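Serine protease inhibitor (Schistosoma haematobium, PDB 3STO) probably inhibits serine-type endopeptidases as a serpin-fold protease inhibitor. Local coordinates at residues 278-283 / 384-389; 17-22 / 390-395; 98-103 / 251-256. One frame throughout, in Å; residues are numbered along the deposited sequence.

Interaction 1 (278-283 / 384-389)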
ATOM      1  N   VAL A 278     -12.668   5.449 -10.733  1.00 26.78           N
ATOM      2  CA  VAL A 278     -12.869   5.360  -9.277  1.00 26.89           C
ATOM      3  C   VAL A 278     -13.374   3.977  -8.885  1.00 26.22           C
ATOM      4  O   VAL A 278     -14.496   3.608  -9.230  1.00 27.15           O
ATOM      5  CB  VAL A 278     -13.850   6.454  -8.781  1.00 31.12           C
ATOM      6  CG1 VAL A 278     -14.064   6.360  -7.292  1.00 23.32           C
ATOM      7  CG2 VAL A 278     -13.311   7.807  -9.141  1.00 23.58           C
ATOM      8  N   LEU A 279     -12.534   3.224  -8.180  1.00 21.73           N
ATOM      9  CA  LEU A 279     -12.799   1.825  -7.886  1.00 21.09           C
ATOM     10  C   LEU A 279     -14.146   1.608  -7.201  1.00 23.72           C
ATOM     11  O   LEU A 279     -14.909   0.707  -7.575  1.00 26.00           O
ATOM     12  CB  LEU A 279     -11.661   1.210  -7.038  1.00 20.18           C
ATOM     13  CG  LEU A 279     -11.724  -0.321  -6.736  1.00 21.08           C
ATOM     14  CD1 LEU A 279     -11.880  -1.226  -7.983  1.00 11.89           C
ATOM     15  CD2 LEU A 279     -10.505  -0.772  -5.926  1.00 16.57           C
ATOM     16  N   SER A 280     -14.432   2.432  -6.197  1.00 21.52           N
ATOM     17  CA  SER A 280     -15.668   2.311  -5.422  1.00 22.87           C
ATOM     18  C   SER A 280     -16.917   2.378  -6.284  1.00 24.04           C
ATOM     19  O   SER A 280     -17.892   1.708  -5.977  1.00 28.03           O
ATOM     20  CB  SER A 280     -15.733   3.341  -4.282  1.00 27.60           C
ATOM     21  OG  SER A 280     -15.729   4.662  -4.777  1.00 25.04           O
ATOM     22  N   GLU A 281     -16.879   3.169  -7.358  1.00 21.55           N
ATOM     23  CA  GLU A 281     -17.985   3.247  -8.315  1.00 23.17           C
ATOM     24  C   GLU A 281     -18.215   1.938  -9.040  1.00 34.50           C
ATOM     25  O   GLU A 281     -19.347   1.654  -9.421  1.00 36.56           O
ATOM     26  CB  GLU A 281     -17.750   4.355  -9.358  1.00 22.93           C
ATOM     27  CG  GLU A 281     -17.742   5.767  -8.756  1.00 38.03           C
ATOM     28  CD  GLU A 281     -17.588   6.867  -9.795  1.00 66.25           C
ATOM     29  OE1 GLU A 281     -17.792   6.569 -10.995  1.00 79.99           O
ATOM     30  OE2 GLU A 281     -17.263   8.027  -9.417  1.00 65.28           O
ATOM     31  N   TYR A 282     -17.136   1.163  -9.250  1.00 33.60           N
ATOM     32  CA  TYR A 282     -17.232  -0.160  -9.862  1.00 24.15           C
ATOM     33  C   TYR A 282     -17.663  -1.167  -8.834  1.00 27.71           C
ATOM     34  O   TYR A 282     -18.532  -1.984  -9.097  1.00 30.55           O
ATOM     35  CB  TYR A 282     -15.918  -0.582 -10.542  1.00 21.81           C
ATOM     36  CG  TYR A 282     -15.700   0.230 -11.771  1.00 18.27           C
ATOM     37  CD1 TYR A 282     -15.245   1.536 -11.680  1.00 25.69           C
ATOM     38  CD2 TYR A 282     -16.046  -0.251 -13.001  1.00 17.06           C
ATOM     39  CE1 TYR A 282     -15.079   2.336 -12.816  1.00 28.70           C
ATOM     40  CE2 TYR A 282     -15.897   0.526 -14.146  1.00 25.09           C
ATOM     41  CZ  TYR A 282     -15.411   1.826 -14.052  1.00 31.26           C
ATOM     42  OH  TYR A 282     -15.252   2.609 -15.186  1.00 25.12           O
ATOM     43  N   VAL A 283     -17.059  -1.113  -7.657  1.00 23.57           N
ATOM     44  CA  VAL A 283     -17.407  -2.068  -6.617  1.00 22.05           C
ATOM     45  C   VAL A 283     -18.889  -1.969  -6.219  1.00 37.43           C
ATOM     46  O   VAL A 283     -19.538  -2.999  -5.974  1.00 29.75           O
ATOM     47  CB  VAL A 283     -16.427  -1.966  -5.418  1.00 33.43           C
ATOM     48  CG1 VAL A 283     -16.825  -2.903  -4.271  1.00 23.29           C
ATOM     49  CG2 VAL A 283     -15.015  -2.302  -5.877  1.00 28.65           C
ATOM     50  N   PHE A 384      -6.822  -5.532  -5.894  1.00 15.02           N
ATOM     51  CA  PHE A 384      -6.815  -4.592  -4.789  1.00 16.35           C
ATOM     52  C   PHE A 384      -7.224  -5.279  -3.513  1.00 19.29           C
ATOM     53  O   PHE A 384      -8.007  -6.224  -3.542  1.00 14.13           O
ATOM     54  CB  PHE A 384      -7.839  -3.514  -5.047  1.00 15.32           C
ATOM     55  CG  PHE A 384      -7.632  -2.750  -6.332  1.00 14.67           C
ATOM     56  CD1 PHE A 384      -6.808  -1.604  -6.356  1.00 18.18           C
ATOM     57  CD2 PHE A 384      -8.308  -3.115  -7.474  1.00 12.55           C
ATOM     58  CE1 PHE A 384      -6.647  -0.855  -7.493  1.00 13.67           C
ATOM     59  CE2 PHE A 384      -8.153  -2.381  -8.656  1.00 15.90           C
ATOM     60  CZ  PHE A 384      -7.327  -1.239  -8.662  1.00 19.57           C
ATOM     61  N   ILE A 385      -6.679  -4.836  -2.384  1.00 15.96           N
ATOM     62  CA  ILE A 385      -7.387  -5.063  -1.139  1.00 12.61           C
ATOM     63  C   ILE A 385      -8.240  -3.818  -0.964  1.00 16.57           C
ATOM     64  O   ILE A 385      -7.717  -2.721  -0.885  1.00 19.93           O
ATOM     65  CB  ILE A 385      -6.461  -5.242   0.010  1.00 20.15           C
ATOM     66  CG1 ILE A 385      -5.620  -6.492  -0.212  1.00 16.89           C
ATOM     67  CG2 ILE A 385      -7.257  -5.249   1.333  1.00 13.68           C
ATOM     68  CD1 ILE A 385      -4.474  -6.631   0.769  1.00 21.25           C
ATOM     69  N   TYR A 386      -9.555  -3.974  -1.002  1.00 15.35           N
ATOM     70  CA  TYR A 386     -10.450  -2.830  -1.022  1.00 18.14           C
ATOM     71  C   TYR A 386     -11.070  -2.677   0.364  1.00 16.93           C
ATOM     72  O   TYR A 386     -11.478  -3.669   0.973  1.00 13.08           O
ATOM     73  CB  TYR A 386     -11.538  -3.050  -2.089  1.00 16.49           C
ATOM     74  CG  TYR A 386     -12.617  -1.990  -2.169  1.00 17.04           C
ATOM     75  CD1 TYR A 386     -12.344  -0.725  -2.670  1.00 16.54           C
ATOM     76  CD2 TYR A 386     -13.916  -2.256  -1.744  1.00 21.76           C
ATOM     77  CE1 TYR A 386     -13.325   0.246  -2.755  1.00 20.60           C
ATOM     78  CE2 TYR A 386     -14.910  -1.288  -1.819  1.00 23.32           C
ATOM     79  CZ  TYR A 386     -14.604  -0.025  -2.322  1.00 33.25           C
ATOM     80  OH  TYR A 386     -15.579   0.954  -2.417  1.00 26.72           O
ATOM     81  N   ASP A 387     -11.128  -1.433   0.851  1.00 19.13           N
ATOM     82  CA  ASP A 387     -11.701  -1.115   2.166  1.00 15.50           C
ATOM     83  C   ASP A 387     -13.134  -0.593   2.036  1.00 19.63           C
ATOM     84  O   ASP A 387     -13.364   0.459   1.440  1.00 18.02           O
ATOM     85  CB  ASP A 387     -10.820  -0.106   2.881  1.00 17.62           C
ATOM     86  CG  ASP A 387     -11.261   0.150   4.318  1.00 28.61           C
ATOM     87  OD1 ASP A 387     -12.484   0.148   4.622  1.00 27.41           O
ATOM     88  OD2 ASP A 387     -10.364   0.376   5.147  1.00 22.57           O
ATOM     89  N   GLN A 388     -14.103  -1.325   2.594  1.00 18.84           N
ATOM     90  CA  GLN A 388     -15.515  -1.055   2.287  1.00 21.72           C
ATOM     91  C   GLN A 388     -16.055   0.085   3.101  1.00 19.34           C
ATOM     92  O   GLN A 388     -17.095   0.655   2.789  1.00 27.55           O
ATOM     93  CB  GLN A 388     -16.397  -2.300   2.453  1.00 20.24           C
ATOM     94  CG  GLN A 388     -15.909  -3.463   1.633  1.00 17.37           C
ATOM     95  CD  GLN A 388     -17.001  -4.106   0.820  1.00 30.16           C
ATOM     96  OE1 GLN A 388     -17.676  -3.457  -0.006  1.00 34.15           O
ATOM     97  NE2 GLN A 388     -17.195  -5.389   1.046  1.00 33.47           N
ATOM     98  N   GLN A 389     -15.324   0.436   4.141  1.00 18.04           N
ATOM     99  CA  GLN A 389     -15.706   1.576   4.942  1.00 20.94           C
ATOM    100  C   GLN A 389     -15.104   2.869   4.368  1.00 29.56           C
ATOM    101  O   GLN A 389     -15.821   3.830   4.075  1.00 28.87           O
ATOM    102  CB  GLN A 389     -15.293   1.327   6.383  1.00 23.55           C
ATOM    103  CG  GLN A 389     -15.746   2.389   7.332  1.00 34.29           C
ATOM    104  CD  GLN A 389     -15.327   2.050   8.705  1.00 38.91           C
ATOM    105  OE1 GLN A 389     -15.586   0.922   9.177  1.00 33.72           O
ATOM    106  NE2 GLN A 389     -14.611   2.983   9.360  1.00 35.62           N
TER
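F384 receives L279 over one face of its ring, the first of two strand residues that turn toward helix 279-283. The methyl CD2 of L279 does the touching: it lies 3.6 Å from the F384 ring centroid, 17° off the normal, in a CH-pi contact shifted toward the rim at CG. The other methyl, CD1, reaches the far part of the same ring and lies 4.0 Å from F384 CE2. L279 places both methyls there because its CG is anti to the backbone N (chi1 -175°), which directs the branch toward the strand.

I385 points away from the helix, and Y386 brings the next aromatic ring back to it. L279 CD2 also touches this ring, 3.7 Å from Y386 CD1, so one methyl touches both aromatics. V283, one helical turn on, and Y386 extend their side chains toward each other; V283 CG2 stands above the centre of the Y386 ring, 4.1 Å from the centroid, while CG1 leans on the rim 3.5 Å from CE2. At the end of the ring packing is tight, with S280 CB 3.0 Å from Y386 OH.

At the strand's end, D387 OD1 accepts the backbone N of Q389 at 2.9 Å, closing an Asx turn; the same oxygen also accepts from L390 N. Q388 adds a marginal contact, its OE1 lying in the plane of the Y386 ring at the edge and near V283 CG1.

No hydrogen bond joins the segments; a short helix packs at 82°, axes 10.4 Å apart, on the hairpin of strands 381-387 and 392-399, part of sheet B of the serpin fold. L272 of helix 269-273 touches both L279 and F384, and strand 253-260 pairs with strand 381-387 on the edge away from strand 392-399.

Interaction 2 (17-22 / 390-395); sequences SSHKAF and LTMPIM
K20 and T391 carry the polar half of this contact, between the first turn of helix 18-30 and the chain entering strand 392-399. The extended K20 side chain crosses to residues 390-391 and ends in a three-point grip on its ammonium group. NZ donates to T391 OG1 at 2.8 Å and to T391 O at 3.1 Å; a third, weak bond goes to L390 O at 3.3 Å. Toward T391 O the donor stands above the carbonyl plane, 57° out of it. T391 OG1 itself donates to L390 O over 2.8 Å, so the hydroxyl gives one bond and takes another, which fixes its rotation. The backbone of T391 is in the left-handed helical region (44°/51°), and with M392 it faces D387 as a G1 beta bulge, which is consistent with its carbonyl and hydroxyl both facing K20 NZ.

The second kind of interaction is selenium-aromatic and apolar. M392, a selenomethionine, points toward the helix and sets its SE at the edge of the H19 imidazole, near the ring plane, 3.4 Å from CD2 and 4.4 Å from the centroid. A bend at its last torsion carries the methyl CE past the ring to K20 CG, 3.9 Å away. K20 CG in turn rests over one face of H19, toward the rim, which ties the lysine and histidine into a single patch against the selenomethionine.

The contact lies at the surface and joins the N-terminal helix, probably helix A of the serpin fold, to the sheet B hairpin near the C-terminus. H19 also touches L47 of helix 43-55, which packs against F22 as well; T391 and P393 also touch S280 and L279 of helix 279-283, and strand 381-387 pairs with strand 392-399.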
ATOM      1  N   SER A  17     -12.214  14.110  -0.394  1.00 47.00           N
ATOM      2  CA  SER A  17     -11.466  14.022   0.847  1.00 36.91           C
ATOM      3  C   SER A  17      -9.983  14.067   0.540  1.00 37.10           C
ATOM      4  O   SER A  17      -9.526  13.620  -0.521  1.00 36.22           O
ATOM      5  CB  SER A  17     -11.842  12.774   1.668  1.00 43.31           C
ATOM      6  OG  SER A  17     -11.195  11.597   1.203  1.00 47.56           O
ATOM      7  N   SER A  18      -9.242  14.635   1.479  1.00 30.32           N
ATOM      8  CA  SER A  18      -7.840  14.945   1.268  1.00 43.88           C
ATOM      9  C   SER A  18      -7.032  13.702   0.944  1.00 38.59           C
ATOM     10  O   SER A  18      -6.213  13.690   0.018  1.00 31.86           O
ATOM     11  CB  SER A  18      -7.278  15.599   2.528  1.00 46.16           C
ATOM     12  OG  SER A  18      -7.892  16.855   2.734  1.00 57.50           O
ATOM     13  N   HIS A  19      -7.278  12.659   1.728  1.00 26.16           N
ATOM     14  CA  HIS A  19      -6.500  11.450   1.645  1.00 26.21           C
ATOM     15  C   HIS A  19      -6.823  10.710   0.333  1.00 32.36           C
ATOM     16  O   HIS A  19      -5.994   9.951  -0.179  1.00 29.32           O
ATOM     17  CB  HIS A  19      -6.717  10.594   2.906  1.00 23.00           C
ATOM     18  CG  HIS A  19      -8.070   9.970   2.985  1.00 33.81           C
ATOM     19  ND1 HIS A  19      -9.196  10.675   3.358  1.00 36.18           N
ATOM     20  CD2 HIS A  19      -8.486   8.712   2.709  1.00 25.25           C
ATOM     21  CE1 HIS A  19     -10.245   9.873   3.328  1.00 39.85           C
ATOM     22  NE2 HIS A  19      -9.841   8.675   2.939  1.00 41.42           N
ATOM     23  N   LYS A  20      -7.999  10.971  -0.240  1.00 33.05           N
ATOM     24  CA  LYS A  20      -8.333  10.382  -1.533  1.00 30.25           C
ATOM     25  C   LYS A  20      -7.712  11.182  -2.669  1.00 27.34           C
ATOM     26  O   LYS A  20      -7.337  10.616  -3.702  1.00 34.02           O
ATOM     27  CB  LYS A  20      -9.850  10.239  -1.737  1.00 28.28           C
ATOM     28  CG  LYS A  20     -10.506   9.158  -0.908  1.00 32.26           C
ATOM     29  CD  LYS A  20     -11.928   8.834  -1.417  1.00 24.34           C
ATOM     30  CE  LYS A  20     -12.595   7.811  -0.511  1.00 39.40           C
ATOM     31  NZ  LYS A  20     -13.748   7.075  -1.155  1.00 38.09           N
ATOM     32  N   ALA A  21      -7.622  12.499  -2.483  1.00 37.81           N
ATOM     33  CA  ALA A  21      -6.925  13.398  -3.414  1.00 26.14           C
ATOM     34  C   ALA A  21      -5.445  13.046  -3.494  1.00 27.03           C
ATOM     35  O   ALA A  21      -4.882  12.893  -4.584  1.00 32.76           O
ATOM     36  CB  ALA A  21      -7.084  14.826  -2.962  1.00 31.95           C
ATOM     37  N   PHE A  22      -4.819  12.914  -2.331  1.00 21.90           N
ATOM     38  CA  PHE A  22      -3.444  12.453  -2.271  1.00 27.26           C
ATOM     39  C   PHE A  22      -3.320  11.122  -3.020  1.00 27.27           C
ATOM     40  O   PHE A  22      -2.511  10.961  -3.920  1.00 25.27           O
ATOM     41  CB  PHE A  22      -3.005  12.255  -0.814  1.00 21.86           C
ATOM     42  CG  PHE A  22      -1.633  11.670  -0.693  1.00 28.91           C
ATOM     43  CD1 PHE A  22      -0.504  12.458  -0.909  1.00 24.08           C
ATOM     44  CD2 PHE A  22      -1.463  10.314  -0.438  1.00 29.55           C
ATOM     45  CE1 PHE A  22       0.771  11.909  -0.840  1.00 28.11           C
ATOM     46  CE2 PHE A  22      -0.190   9.747  -0.367  1.00 22.52           C
ATOM     47  CZ  PHE A  22       0.934  10.549  -0.553  1.00 28.64           C
ATOM     48  N   LEU A 390     -13.792   2.869   4.148  1.00 30.15           N
ATOM     49  CA  LEU A 390     -13.145   3.999   3.503  1.00 17.44           C
ATOM     50  C   LEU A 390     -13.511   4.124   2.026  1.00 28.01           C
ATOM     51  O   LEU A 390     -13.205   5.128   1.407  1.00 30.88           O
ATOM     52  CB  LEU A 390     -11.641   3.886   3.649  1.00 17.81           C
ATOM     53  CG  LEU A 390     -11.118   3.765   5.081  1.00 27.57           C
ATOM     54  CD1 LEU A 390      -9.602   3.690   5.058  1.00 32.19           C
ATOM     55  CD2 LEU A 390     -11.577   4.923   5.948  1.00 27.98           C
ATOM     56  N   THR A 391     -14.177   3.105   1.475  1.00 22.81           N
ATOM     57  CA  THR A 391     -14.430   2.987   0.031  1.00 25.20           C
ATOM     58  C   THR A 391     -13.218   3.326  -0.854  1.00 21.79           C
ATOM     59  O   THR A 391     -13.317   4.103  -1.810  1.00 28.15           O
ATOM     60  CB  THR A 391     -15.687   3.762  -0.439  1.00 25.65           C
ATOM     61  OG1 THR A 391     -15.543   5.144  -0.107  1.00 32.35           O
ATOM     62  CG2 THR A 391     -16.921   3.219   0.239  1.00 23.53           C
HETATM   63  N   MSE A 392     -12.088   2.716  -0.546  1.00 13.09           N
HETATM   64  CA  MSE A 392     -10.913   2.928  -1.354  1.00 26.75           C
HETATM   65  C   MSE A 392      -9.993   1.731  -1.222  1.00 23.66           C
HETATM   66  O   MSE A 392     -10.113   0.937  -0.304  1.00 16.03           O
HETATM   67  CB  MSE A 392     -10.182   4.184  -0.904  1.00 19.12           C
HETATM   68  CG  MSE A 392      -9.436   3.984   0.401  1.00 38.61           C
HETATM   69 SE   MSE A 392      -8.725   5.665   1.199  1.00 67.64          SE
HETATM   70  CE  MSE A 392      -7.772   6.365  -0.382  1.00 35.02           C
ATOM     71  N   PRO A 393      -9.072   1.581  -2.168  1.00 23.25           N
ATOM     72  CA  PRO A 393      -8.121   0.487  -1.984  1.00 15.40           C
ATOM     73  C   PRO A 393      -7.021   0.883  -1.015  1.00 19.29           C
ATOM     74  O   PRO A 393      -6.491   1.996  -1.036  1.00 26.24           O
ATOM     75  CB  PRO A 393      -7.547   0.290  -3.391  1.00 22.02           C
ATOM     76  CG  PRO A 393      -7.623   1.679  -4.008  1.00 21.04           C
ATOM     77  CD  PRO A 393      -8.913   2.272  -3.465  1.00 21.25           C
ATOM     78  N   ILE A 394      -6.686  -0.035  -0.137  1.00 16.79           N
ATOM     79  CA  ILE A 394      -5.544   0.195   0.705  1.00 24.79           C
ATOM     80  C   ILE A 394      -4.302  -0.523   0.180  1.00 22.59           C
ATOM     81  O   ILE A 394      -3.203  -0.297   0.654  1.00 26.14           O
ATOM     82  CB  ILE A 394      -5.838  -0.173   2.163  1.00 29.02           C
ATOM     83  CG1 ILE A 394      -6.193  -1.639   2.283  1.00 20.53           C
ATOM     84  CG2 ILE A 394      -6.974   0.728   2.736  1.00 21.58           C
ATOM     85  CD1 ILE A 394      -6.102  -2.100   3.704  1.00 34.63           C
HETATM   86  N   MSE A 395      -4.487  -1.374  -0.818  1.00 21.47           N
HETATM   87  CA  MSE A 395      -3.380  -2.025  -1.499  1.00 19.09           C
HETATM   88  C   MSE A 395      -3.808  -2.104  -2.978  1.00 22.45           C
HETATM   89  O   MSE A 395      -4.942  -2.472  -3.292  1.00 19.29           O
HETATM   90  CB  MSE A 395      -3.098  -3.379  -0.856  1.00 20.89           C
HETATM   91  CG  MSE A 395      -1.920  -4.186  -1.389  1.00 32.44           C
HETATM   92 SE   MSE A 395      -2.087  -5.059  -3.147  1.00101.36          SE
HETATM   93  CE  MSE A 395      -3.675  -6.223  -3.118  1.00 27.46           C
TER

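Interaction 3 (98-103 / 251-256); sequences NSLTSE and TRFTFV
R252 reaches across to S99 and E103 near the C-terminal part of helix 82-101, probably helix D of the serpin fold, from the start of strand 253-260 of sheet B.

The ionic part is a salt bridge from R252 NH1 to E103 OE2 at 2.8 Å, nearly straight at 163°. The carboxylate oxygen uses its anti lone pair and lies in the guanidinium plane, yet the two planes stand 87° apart, so a single oxygen serves the arginine. E103 OE1 turns elsewhere, to N250 ND2, and R252 NE forms a second salt bridge with D387 OD1.

Hydrogen bonds to the helix complete the grip. R252 NH2 donates to S99 OG at 3.0 Å, with the hydroxyl tilted from the guanidinium plane, and NH1 gives a weak bond to S99 O, which also accepts S102 OG. Carbonyls near a helix C-terminus would be expected to favour a cation here. The straight R252 chain, CG roughly anti to the backbone N (chi1 153°) and extended to NE, reaches from the strand to the helix.

Apolar packing involves F253, whose ring is met at its edge by E103 CB, 3.8 Å from CE2, and by L100 CD2, 4.2 Å from CE1. V114 and V115 of strand 112-124 also touch F253. One face of this ring is held by its own neighbour: R252 CG sits over its centre, 3.8 Å above the plane.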
ATOM      1  N   ASN A  98      -6.522   4.889  13.515  1.00 21.14           N
ATOM      2  CA  ASN A  98      -7.512   4.298  14.407  1.00 25.86           C
ATOM      3  C   ASN A  98      -8.524   3.392  13.693  1.00 27.34           C
ATOM      4  O   ASN A  98      -8.877   2.327  14.194  1.00 16.32           O
ATOM      5  CB  ASN A  98      -8.286   5.370  15.174  1.00 20.61           C
ATOM      6  CG  ASN A  98      -7.469   5.997  16.287  1.00 31.85           C
ATOM      7  OD1 ASN A  98      -6.549   5.373  16.823  1.00 33.76           O
ATOM      8  ND2 ASN A  98      -7.805   7.240  16.645  1.00 24.80           N
ATOM      9  N   SER A  99      -9.002   3.860  12.549  1.00 17.58           N
ATOM     10  CA  SER A  99      -9.972   3.142  11.762  1.00 22.06           C
ATOM     11  C   SER A  99      -9.387   1.820  11.312  1.00 23.50           C
ATOM     12  O   SER A  99     -10.006   0.794  11.500  1.00 22.02           O
ATOM     13  CB  SER A  99     -10.393   3.967  10.566  1.00 21.76           C
ATOM     14  OG  SER A  99     -11.473   3.354   9.920  1.00 31.77           O
ATOM     15  N   LEU A 100      -8.155   1.830  10.807  1.00 22.23           N
ATOM     16  CA  LEU A 100      -7.558   0.624  10.236  1.00 16.99           C
ATOM     17  C   LEU A 100      -7.083  -0.385  11.282  1.00 25.28           C
ATOM     18  O   LEU A 100      -7.306  -1.610  11.138  1.00 22.14           O
ATOM     19  CB  LEU A 100      -6.419   0.987   9.275  1.00 22.75           C
ATOM     20  CG  LEU A 100      -6.816   1.608   7.932  1.00 26.78           C
ATOM     21  CD1 LEU A 100      -5.594   2.218   7.214  1.00 19.99           C
ATOM     22  CD2 LEU A 100      -7.470   0.543   7.081  1.00 23.38           C
ATOM     23  N   THR A 101      -6.438   0.111  12.335  1.00 18.81           N
ATOM     24  CA  THR A 101      -5.852  -0.792  13.335  1.00 23.77           C
ATOM     25  C   THR A 101      -6.909  -1.313  14.314  1.00 18.13           C
ATOM     26  O   THR A 101      -6.647  -2.208  15.089  1.00 25.22           O
ATOM     27  CB  THR A 101      -4.677  -0.144  14.120  1.00 29.55           C
ATOM     28  OG1 THR A 101      -5.176   0.925  14.931  1.00 30.86           O
ATOM     29  CG2 THR A 101      -3.609   0.406  13.162  1.00 29.84           C
ATOM     30  N   SER A 102      -8.108  -0.751  14.268  1.00 18.82           N
ATOM     31  CA  SER A 102      -9.185  -1.279  15.084  1.00 23.92           C
ATOM     32  C   SER A 102      -9.719  -2.619  14.547  1.00 27.38           C
ATOM     33  O   SER A 102     -10.431  -3.326  15.251  1.00 24.40           O
ATOM     34  CB  SER A 102     -10.331  -0.288  15.179  1.00 21.83           C
ATOM     35  OG  SER A 102     -10.974  -0.161  13.931  1.00 30.13           O
ATOM     36  N   GLU A 103      -9.372  -2.980  13.316  1.00 18.09           N
ATOM     37  CA  GLU A 103      -9.912  -4.206  12.741  1.00 24.19           C
ATOM     38  C   GLU A 103      -9.160  -5.461  13.202  1.00 21.87           C
ATOM     39  O   GLU A 103      -7.931  -5.573  13.106  1.00 21.97           O
ATOM     40  CB  GLU A 103     -10.038  -4.095  11.219  1.00 22.97           C
ATOM     41  CG  GLU A 103     -10.899  -2.902  10.779  1.00 22.86           C
ATOM     42  CD  GLU A 103     -12.369  -3.117  11.150  1.00 32.07           C
ATOM     43  OE1 GLU A 103     -12.727  -4.247  11.574  1.00 22.60           O
ATOM     44  OE2 GLU A 103     -13.166  -2.164  11.004  1.00 22.55           O
ATOM     45  N   THR A 251     -15.117  -8.805   7.023  1.00 16.04           N
ATOM     46  CA  THR A 251     -15.677  -8.500   5.718  1.00 15.64           C
ATOM     47  C   THR A 251     -15.705  -7.025   5.341  1.00 25.38           C
ATOM     48  O   THR A 251     -16.260  -6.647   4.298  1.00 28.57           O
ATOM     49  CB  THR A 251     -17.052  -9.136   5.523  1.00 29.99           C
ATOM     50  OG1 THR A 251     -18.008  -8.483   6.367  1.00 25.98           O
ATOM     51  CG2 THR A 251     -16.977 -10.647   5.819  1.00 16.56           C
ATOM     52  N   ARG A 252     -15.108  -6.188   6.180  1.00 20.96           N
ATOM     53  CA  ARG A 252     -14.850  -4.809   5.792  1.00 22.04           C
ATOM     54  C   ARG A 252     -13.831  -4.773   4.604  1.00 22.52           C
ATOM     55  O   ARG A 252     -13.835  -3.881   3.761  1.00 18.47           O
ATOM     56  CB  ARG A 252     -14.313  -4.036   7.009  1.00 18.61           C
ATOM     57  CG  ARG A 252     -13.436  -2.864   6.621  1.00 21.18           C
ATOM     58  CD  ARG A 252     -13.126  -1.978   7.795  1.00 18.65           C
ATOM     59  NE  ARG A 252     -12.462  -0.754   7.356  1.00 20.33           N
ATOM     60  CZ  ARG A 252     -11.990   0.170   8.186  1.00 23.10           C
ATOM     61  NH1 ARG A 252     -12.102   0.000   9.497  1.00 21.30           N
ATOM     62  NH2 ARG A 252     -11.405   1.257   7.708  1.00 25.85           N
ATOM     63  N   PHE A 253     -12.952  -5.758   4.566  1.00 16.63           N
ATOM     64  CA  PHE A 253     -11.956  -5.865   3.529  1.00 22.90           C
ATOM     65  C   PHE A 253     -12.331  -6.959   2.522  1.00 31.17           C
ATOM     66  O   PHE A 253     -12.828  -8.027   2.895  1.00 21.46           O
ATOM     67  CB  PHE A 253     -10.591  -6.145   4.168  1.00 16.75           C
ATOM     68  CG  PHE A 253     -10.191  -5.096   5.161  1.00 20.31           C
ATOM     69  CD1 PHE A 253      -9.848  -3.808   4.724  1.00 17.03           C
ATOM     70  CD2 PHE A 253     -10.174  -5.375   6.533  1.00 15.42           C
ATOM     71  CE1 PHE A 253      -9.497  -2.814   5.647  1.00 22.08           C
ATOM     72  CE2 PHE A 253      -9.823  -4.408   7.432  1.00 16.51           C
ATOM     73  CZ  PHE A 253      -9.500  -3.113   6.990  1.00 18.79           C
ATOM     74  N   THR A 254     -12.093  -6.668   1.242  1.00 30.18           N
ATOM     75  CA  THR A 254     -12.346  -7.625   0.171  1.00 22.02           C
ATOM     76  C   THR A 254     -11.226  -7.598  -0.863  1.00 22.34           C
ATOM     77  O   THR A 254     -10.544  -6.585  -1.026  1.00 21.07           O
ATOM     78  CB  THR A 254     -13.717  -7.377  -0.479  1.00 21.97           C
ATOM     79  OG1 THR A 254     -13.970  -8.404  -1.418  1.00 39.12           O
ATOM     80  CG2 THR A 254     -13.781  -6.034  -1.186  1.00 17.71           C
ATOM     81  N   PHE A 255     -10.990  -8.734  -1.511  1.00 18.45           N
ATOM     82  CA  PHE A 255      -9.981  -8.821  -2.547  1.00 15.25           C
ATOM     83  C   PHE A 255     -10.654  -8.655  -3.884  1.00 14.44           C
ATOM     84  O   PHE A 255     -11.474  -9.476  -4.247  1.00 18.68           O
ATOM     85  CB  PHE A 255      -9.296 -10.168  -2.485  1.00 19.75           C
ATOM     86  CG  PHE A 255      -8.134 -10.302  -3.407  1.00 10.76           C
ATOM     87  CD1 PHE A 255      -6.981  -9.524  -3.222  1.00 17.09           C
ATOM     88  CD2 PHE A 255      -8.138 -11.276  -4.394  1.00 12.90           C
ATOM     89  CE1 PHE A 255      -5.845  -9.680  -4.064  1.00 15.45           C
ATOM     90  CE2 PHE A 255      -7.025 -11.443  -5.249  1.00 16.96           C
ATOM     91  CZ  PHE A 255      -5.874 -10.630  -5.069  1.00 23.11           C
ATOM     92  N   VAL A 256     -10.341  -7.566  -4.583  1.00 13.86           N
ATOM     93  CA  VAL A 256     -10.963  -7.230  -5.848  1.00 14.87           C
ATOM     94  C   VAL A 256     -10.012  -7.594  -6.988  1.00 21.81           C
ATOM     95  O   VAL A 256      -8.874  -7.143  -6.990  1.00 16.68           O
ATOM     96  CB  VAL A 256     -11.345  -5.746  -5.881  1.00 17.03           C
ATOM     97  CG1 VAL A 256     -11.875  -5.332  -7.283  1.00 12.84           C
ATOM     98  CG2 VAL A 256     -12.385  -5.453  -4.768  1.00 15.29           C
TER

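Interactions 1 and 2 share the hairpin of strands 381-387 and 392-399, and interaction 3 is attached to it through strand 253-260; their centres lie 10 Å (interactions 1 and 2), 12 Å (1 and 3) and 13 Å (2 and 3) apart. Within the hairpin D387 N lies 2.8 Å from M392 O, and I385 O 3.0 Å from I394 N. Strand 253-260 joins on with Y386 N 2.8 Å from T254 O. L390 also bridges interactions 2 and 3, its CG 3.6 Å from R252 NH2. Thus helices 279-283, 18-30 and 82-101 each contact part of this strand assembly. The unmodelled residues 358-364 probably belong to the reactive-centre loop.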